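Local coordinates for putative GH105 family protein (Salmonella enterica subsp. enterica serovar Paratyphi A, PDB 3QWT) that is of uncertain function but, as a likely GH105 family member with an alpha/alpha toroid fold, probably hydrolyses glycosidic bonds of unsaturated uronic acid-containing oligosaccharides, at residues A[125-128]-A[129-132]; A[230-233]-A[234-238]; A[294-297]-A[298-302]. All blocks are in the same frame, centred on the assembly; numbering follows the deposited sequence.

Interaction 1 (A[125-128]-A[129-132]); sequences TRNP and AYLP
N127 lies across the phenol ring of Y130, and its side chain can be followed atom by atom as an example of how one residue shapes the turn that leads towards a helix. The CB methylene sits over one face of the ring, 4.1 Å from the Y130 centroid and 28° off the ring normal, which makes this a CH-pi contact. CG stands anti to the main-chain N (chi1 -168°), and this rotation carries the amide forward over the turn. One branch, OD1, takes the N-H of A129: N127 OD1 to A129 N is 3.0 Å, with the donor lying well above the carbonyl plane. The same oxygen also meets the methyl group of that residue, 3.4 Å from A129 CB. The other branch, ND2, rides 3.8 Å from Y130 CZ near the rim of the ring; amide and ring planes are 40° apart, so the two groups are not stacked flat. The bond from OD1 to the N-H two residues on defines an Asx turn. It is combined with a beta turn, since N127 O accepts from Y130 N at 3.0 Å, and L131 N then bonds to P128 O, also at 3.0 Å. Just upstream, helix 114-125 breaks off at R126, which has positive phi, and T125 OG1 accepts from N127 N at 3.2 Å as an ST turn while also bonding to R121 O. The connection joins two successive helices of the alpha/alpha toroid, 114-125 and 131-143, and the Y130 ring folds back onto L118 and Y122 of helix 114-125. The turn also packs against a second subunit, P128 meeting Q81 and A129 meeting T83 of that neighbouring chain.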
loop_
_atom_site.group_PDB
_atom_site.type_symbol
_atom_site.label_atom_id
_atom_site.label_comp_id
_atom_site.label_asym_id
_atom_site.label_seq_id
_atom_site.Cartn_x
_atom_site.Cartn_y
_atom_site.Cartn_z
ATOM N N THR A 125 15.106 7.597 -25.641
ATOM C CA THR A 125 14.434 7.499 -26.942
ATOM C C THR A 125 13.404 6.375 -27.042
ATOM O O THR A 125 12.508 6.437 -27.877
ATOM C CB THR A 125 15.443 7.298 -28.100
ATOM O OG1 THR A 125 15.951 5.960 -28.057
ATOM C CG2 THR A 125 16.599 8.299 -28.011
ATOM N N ARG A 126 13.546 5.335 -26.225
ATOM C CA ARG A 126 12.630 4.190 -26.297
ATOM C C ARG A 126 12.640 3.509 -27.669
ATOM O O ARG A 126 11.684 2.850 -28.046
ATOM C CB ARG A 126 11.198 4.615 -25.937
ATOM C CG ARG A 126 11.060 5.160 -24.524
ATOM C CD ARG A 126 11.244 4.033 -23.501
ATOM N NE ARG A 126 11.749 4.514 -22.214
ATOM C CZ ARG A 126 11.905 3.743 -21.140
ATOM N NH1 ARG A 126 11.587 2.456 -21.196
ATOM N NH2 ARG A 126 12.362 4.263 -20.008
ATOM N N ASN A 127 13.716 3.695 -28.417
ATOM C CA ASN A 127 13.919 2.964 -29.656
ATOM C C ASN A 127 13.759 1.450 -29.486
ATOM O O ASN A 127 14.573 0.807 -28.844
ATOM C CB ASN A 127 15.311 3.279 -30.218
ATOM C CG ASN A 127 15.496 2.781 -31.641
ATOM O OD1 ASN A 127 14.737 1.927 -32.129
ATOM N ND2 ASN A 127 16.518 3.309 -32.316
ATOM N N PRO A 128 12.721 0.871 -30.097
ATOM C CA PRO A 128 12.447 -0.542 -29.859
ATOM C C PRO A 128 13.579 -1.422 -30.353
ATOM O O PRO A 128 13.787 -2.523 -29.832
ATOM C CB PRO A 128 11.183 -0.813 -30.692
ATOM C CG PRO A 128 10.652 0.528 -31.080
ATOM C CD PRO A 128 11.814 1.462 -31.092
ATOM N N ALA A 129 14.291 -0.949 -31.368
ATOM C CA ALA A 129 15.339 -1.751 -31.988
ATOM C C ALA A 129 16.446 -2.034 -30.983
ATOM O O ALA A 129 17.172 -3.028 -31.109
ATOM C CB ALA A 129 15.894 -1.042 -33.241
ATOM N N TYR A 130 16.565 -1.171 -29.973
ATOM C CA TYR A 130 17.566 -1.379 -28.921
ATOM C C TYR A 130 17.198 -2.460 -27.904
ATOM O O TYR A 130 18.095 -3.062 -27.302
ATOM C CB TYR A 130 17.863 -0.086 -28.158
ATOM C CG TYR A 130 18.549 1.001 -28.962
ATOM C CD1 TYR A 130 19.286 0.718 -30.112
ATOM C CD2 TYR A 130 18.459 2.318 -28.556
ATOM C CE1 TYR A 130 19.914 1.743 -30.832
ATOM C CE2 TYR A 130 19.065 3.330 -29.244
ATOM C CZ TYR A 130 19.784 3.055 -30.378
ATOM O OH TYR A 130 20.357 4.129 -31.011
ATOM N N LEU A 131 15.906 -2.706 -27.691
ATOM C CA LEU A 131 15.503 -3.533 -26.536
ATOM C C LEU A 131 16.015 -4.993 -26.540
ATOM O O LEU A 131 16.450 -5.494 -25.498
ATOM C CB LEU A 131 13.993 -3.484 -26.309
ATOM C CG LEU A 131 13.462 -4.316 -25.137
ATOM C CD1 LEU A 131 14.069 -3.848 -23.806
ATOM C CD2 LEU A 131 11.921 -4.263 -25.098
ATOM N N PRO A 132 15.977 -5.674 -27.708
ATOM C CA PRO A 132 16.541 -7.036 -27.753
ATOM C C PRO A 132 18.048 -7.056 -27.480
ATOM O O PRO A 132 18.522 -8.025 -26.898
ATOM C CB PRO A 132 16.259 -7.514 -29.186
ATOM C CG PRO A 132 15.297 -6.494 -29.777
ATOM C CD PRO A 132 15.511 -5.211 -29.027
#

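Interaction 2 (A[230-233]-A[234-238]); sequences WARG and NSWLT
R232 runs alongside the six-membered end of the W236 indole, one helical turn ahead of it, with both side chains pointing the same way. The aliphatic part does the touching: R232 CG comes to 3.6 Å from W236 CZ2, and CD follows at 3.7 Å from the same CZ2 atom. Guanidinium and indole planes are 65° apart, and CZ2 meets the cationic group at its edge, so this is no flat stack. Bends at chi2 and chi3 bring the guanidinium to the edge of a second indole, that of W230, whose CZ2 lies over the guanidinium face near its rim; R232 NH1 is in the plane of that indole. NH2 is held beyond the two segments by S295 OG and S342 OG, while W236 NE1 bonds to D169 OD1. Residues 231-238 form the first turns of helix 231-248, a buried helix near the middle of the alpha/alpha toroid, with W230 at the N-cap position. Its carbonyl oxygen is gripped twice by N234: the backbone N reaches W230 O at 3.2 Å, and the side-chain ND2 reaches that oxygen at 2.6 Å. The second bond is nearly straight, 168° at the hydrogen, and W230 O lies in the amide plane of N234. A chi1 of -86° keeps the N234 amide beside its own main-chain N, from where ND2 can turn back to the start of the helix; OD1 takes W213 N instead. G233, with no side chain, offers its bare alpha carbon to the other end of the W236 indole, G233 CA lying 3.5 Å from CD1 of that ring. M172, M173 and M368 also pack against W236, and a bound glycerol, probably from the crystallisation liquor, lies about 5 Å from the W236 side chain at the nearest.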
loop_
_atom_site.group_PDB
_atom_site.type_symbol
_atom_site.label_atom_id
_atom_site.label_comp_id
_atom_site.label_asym_id
_atom_site.label_seq_id
_atom_site.Cartn_x
_atom_site.Cartn_y
_atom_site.Cartn_z
ATOM N N TRP A 230 47.159 -1.718 -8.531
ATOM C CA TRP A 230 47.276 -1.096 -9.844
ATOM C C TRP A 230 46.339 0.096 -9.976
ATOM O O TRP A 230 45.179 0.037 -9.576
ATOM C CB TRP A 230 47.022 -2.138 -10.928
ATOM C CG TRP A 230 47.004 -1.610 -12.319
ATOM C CD1 TRP A 230 47.983 -0.900 -12.926
ATOM C CD2 TRP A 230 45.967 -1.792 -13.298
ATOM N NE1 TRP A 230 47.618 -0.604 -14.215
ATOM C CE2 TRP A 230 46.387 -1.147 -14.472
ATOM C CE3 TRP A 230 44.721 -2.430 -13.287
ATOM C CZ2 TRP A 230 45.612 -1.113 -15.633
ATOM C CZ3 TRP A 230 43.941 -2.401 -14.451
ATOM C CH2 TRP A 230 44.388 -1.743 -15.600
ATOM N N ALA A 231 46.859 1.183 -10.530
ATOM C CA ALA A 231 46.128 2.445 -10.573
ATOM C C ALA A 231 44.812 2.375 -11.355
ATOM O O ALA A 231 43.733 2.547 -10.781
ATOM C CB ALA A 231 47.019 3.557 -11.126
ATOM N N ARG A 232 44.887 2.146 -12.660
ATOM C CA ARG A 232 43.665 2.151 -13.461
ATOM C C ARG A 232 42.565 1.263 -12.840
ATOM O O ARG A 232 41.408 1.673 -12.742
ATOM C CB ARG A 232 43.933 1.809 -14.937
ATOM C CG ARG A 232 42.620 1.763 -15.752
ATOM C CD ARG A 232 42.776 2.218 -17.199
ATOM N NE ARG A 232 43.588 1.295 -17.985
ATOM C CZ ARG A 232 44.791 1.585 -18.464
ATOM N NH1 ARG A 232 45.456 0.682 -19.162
ATOM N NH2 ARG A 232 45.323 2.781 -18.253
ATOM N N GLY A 233 42.938 0.068 -12.393
ATOM C CA GLY A 233 41.990 -0.857 -11.802
ATOM C C GLY A 233 41.246 -0.259 -10.622
ATOM O O GLY A 233 40.015 -0.387 -10.513
ATOM N N ASN A 234 42.001 0.382 -9.729
ATOM C CA ASN A 234 41.429 1.045 -8.561
ATOM C C ASN A 234 40.473 2.157 -8.966
ATOM O O ASN A 234 39.426 2.387 -8.336
ATOM C CB ASN A 234 42.548 1.631 -7.697
ATOM C CG ASN A 234 43.101 0.623 -6.728
ATOM O OD1 ASN A 234 42.677 0.555 -5.561
ATOM N ND2 ASN A 234 44.043 -0.189 -7.202
ATOM N N SER A 235 40.896 2.864 -10.001
ATOM C CA SER A 235 40.143 3.913 -10.635
ATOM C C SER A 235 38.728 3.413 -10.974
ATOM O O SER A 235 37.742 4.119 -10.752
ATOM C CB SER A 235 40.920 4.332 -11.897
ATOM O OG SER A 235 40.245 5.278 -12.699
ATOM N N TRP A 236 38.635 2.187 -11.490
ATOM C CA TRP A 236 37.349 1.640 -11.899
ATOM C C TRP A 236 36.403 1.633 -10.708
ATOM O O TRP A 236 35.188 1.670 -10.871
ATOM C CB TRP A 236 37.471 0.211 -12.422
ATOM C CG TRP A 236 38.234 0.091 -13.633
ATOM C CD1 TRP A 236 39.176 -0.837 -13.897
ATOM C CD2 TRP A 236 38.146 0.927 -14.788
ATOM N NE1 TRP A 236 39.696 -0.642 -15.152
ATOM C CE2 TRP A 236 39.080 0.437 -15.723
ATOM C CE3 TRP A 236 37.373 2.044 -15.126
ATOM C CZ2 TRP A 236 39.280 1.033 -16.971
ATOM C CZ3 TRP A 236 37.561 2.635 -16.385
ATOM C CH2 TRP A 236 38.509 2.129 -17.281
ATOM N N LEU A 237 36.960 1.577 -9.506
ATOM C CA LEU A 237 36.103 1.514 -8.335
ATOM C C LEU A 237 35.708 2.887 -7.879
ATOM O O LEU A 237 34.563 3.109 -7.492
ATOM C CB LEU A 237 36.744 0.724 -7.198
ATOM C CG LEU A 237 36.150 -0.674 -7.275
ATOM C CD1 LEU A 237 37.259 -1.687 -7.390
ATOM C CD2 LEU A 237 35.224 -0.943 -6.091
ATOM N N THR A 238 36.661 3.807 -7.918
ATOM C CA THR A 238 36.372 5.176 -7.559
ATOM C C THR A 238 35.303 5.731 -8.488
ATOM O O THR A 238 34.587 6.663 -8.132
ATOM C CB THR A 238 37.606 6.045 -7.688
ATOM O OG1 THR A 238 38.765 5.249 -7.423
ATOM C CG2 THR A 238 37.527 7.176 -6.708
#

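Interaction 3 (A[294-297]-A[298-302]); sequences ASAT and AGFAY
A296 O is gripped from two helices: F300 N of its own helix donates to it at 2.9 Å, and S235 OG of helix 231-248 bonds to it from across the interface. The F300 bond is close to straight, 169° at the hydrogen, with its donor nearly on the line of the carbonyl. The same oxygen lies over one face of the phenyl ring near its base, 3.3 Å from F300 CG. What puts the ring there is chi1 of -74°, which holds CG beside the main-chain N and tilts it over the preceding turn; along the edge turned to A296 the ring also reaches that residue's methyl group, A296 CB to F300 CE2 being 4.2 Å. W281 meets F300 edge-to-face, and N234, S235 and T238 pack on it from the neighbouring helix. Three further backbone bonds of the regular alpha-helical kind span the junction, the shortest joining A298 N to A294 O at 2.8 Å. Helix 294-309 is one of the buried helices of the alpha/alpha toroid, and small residues let others come close: A298 touches M368 and C372 of helix 363-377, and I328 of helix 318-330. The A298 methyl also sits against the turn before it, CB 3.4 Å from S295 O. T297 uses its hydroxyl on the backbone, for OG1, beside the main-chain N (chi1 -59°), bonds to E293 O and to W281 N. The carboxylate of E293, just ahead of the helix, holds S295 OG with OE1 and A296 N with OE2.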
loop_
_atom_site.group_PDB
_atom_site.type_symbol
_atom_site.label_atom_id
_atom_site.label_comp_id
_atom_site.label_asym_id
_atom_site.label_seq_id
_atom_site.Cartn_x
_atom_site.Cartn_y
_atom_site.Cartn_z
ATOM N N ALA A 294 47.985 8.807 -16.362
ATOM C CA ALA A 294 46.938 9.806 -16.515
ATOM C C ALA A 294 45.489 9.283 -16.518
ATOM O O ALA A 294 44.584 9.951 -16.016
ATOM C CB ALA A 294 47.204 10.633 -17.770
ATOM N N SER A 295 45.254 8.107 -17.080
ATOM C CA SER A 295 43.877 7.663 -17.234
ATOM C C SER A 295 43.311 7.212 -15.889
ATOM O O SER A 295 42.170 7.533 -15.546
ATOM C CB SER A 295 43.744 6.572 -18.299
ATOM O OG SER A 295 44.404 5.374 -17.931
ATOM N N ALA A 296 44.110 6.468 -15.133
ATOM C CA ALA A 296 43.750 6.118 -13.758
ATOM C C ALA A 296 43.506 7.404 -12.981
ATOM O O ALA A 296 42.471 7.566 -12.331
ATOM C CB ALA A 296 44.861 5.297 -13.102
ATOM N N THR A 297 44.472 8.321 -13.062
ATOM C CA THR A 297 44.355 9.639 -12.437
ATOM C C THR A 297 43.011 10.308 -12.782
ATOM O O THR A 297 42.366 10.898 -11.916
ATOM C CB THR A 297 45.546 10.570 -12.829
ATOM O OG1 THR A 297 46.787 9.969 -12.437
ATOM C CG2 THR A 297 45.423 11.915 -12.142
ATOM N N ALA A 298 42.583 10.206 -14.039
ATOM C CA ALA A 298 41.335 10.836 -14.455
ATOM C C ALA A 298 40.118 10.192 -13.783
ATOM O O ALA A 298 39.182 10.883 -13.377
ATOM C CB ALA A 298 41.188 10.804 -15.972
ATOM N N GLY A 299 40.130 8.873 -13.660
ATOM C CA GLY A 299 38.998 8.182 -13.065
ATOM C C GLY A 299 38.916 8.583 -11.609
ATOM O O GLY A 299 37.838 8.856 -11.079
ATOM N N PHE A 300 40.084 8.639 -10.976
ATOM C CA PHE A 300 40.196 9.048 -9.592
ATOM C C PHE A 300 39.613 10.439 -9.408
ATOM O O PHE A 300 38.795 10.668 -8.526
ATOM C CB PHE A 300 41.657 9.029 -9.180
ATOM C CG PHE A 300 42.211 7.651 -8.993
ATOM C CD1 PHE A 300 41.388 6.609 -8.594
ATOM C CD2 PHE A 300 43.559 7.397 -9.202
ATOM C CE1 PHE A 300 41.903 5.336 -8.404
ATOM C CE2 PHE A 300 44.081 6.127 -9.013
ATOM C CZ PHE A 300 43.252 5.095 -8.619
ATOM N N ALA A 301 40.023 11.363 -10.266
ATOM C CA ALA A 301 39.513 12.719 -10.202
ATOM C C ALA A 301 37.997 12.683 -10.246
ATOM O O ALA A 301 37.327 13.278 -9.405
ATOM C CB ALA A 301 40.058 13.548 -11.354
ATOM N N TYR A 302 37.453 11.966 -11.225
ATOM C CA TYR A 302 36.010 11.888 -11.368
ATOM C C TYR A 302 35.329 11.445 -10.077
ATOM O O TYR A 302 34.472 12.150 -9.540
ATOM C CB TYR A 302 35.624 10.947 -12.499
ATOM C CG TYR A 302 34.132 10.691 -12.552
ATOM C CD1 TYR A 302 33.267 11.626 -13.103
ATOM C CD2 TYR A 302 33.589 9.522 -12.034
ATOM C CE1 TYR A 302 31.903 11.397 -13.144
ATOM C CE2 TYR A 302 32.232 9.285 -12.070
ATOM C CZ TYR A 302 31.389 10.224 -12.626
ATOM O OH TYR A 302 30.028 9.988 -12.669
#

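How the interactions relate
The three contacts follow one another along the chain without overlapping, all inside the range of the glycosyl hydrolase family 88 domain. Interaction 1 stands apart near the surface, between helices 114-125 and 131-143, its centre about 32 Å from the centres of both others. Interactions 2 and 3 are buried near the middle of the chain, about 8 Å apart between centres, on helices 231-248 and 294-309, which lie against each other. Hydrogen bonds and close packing between side chains of the one helix and atoms of the other join these two directly. Interaction 1 lies where the chain meets another subunit, whereas interactions 2 and 3 belong to two helices packed together in the interior.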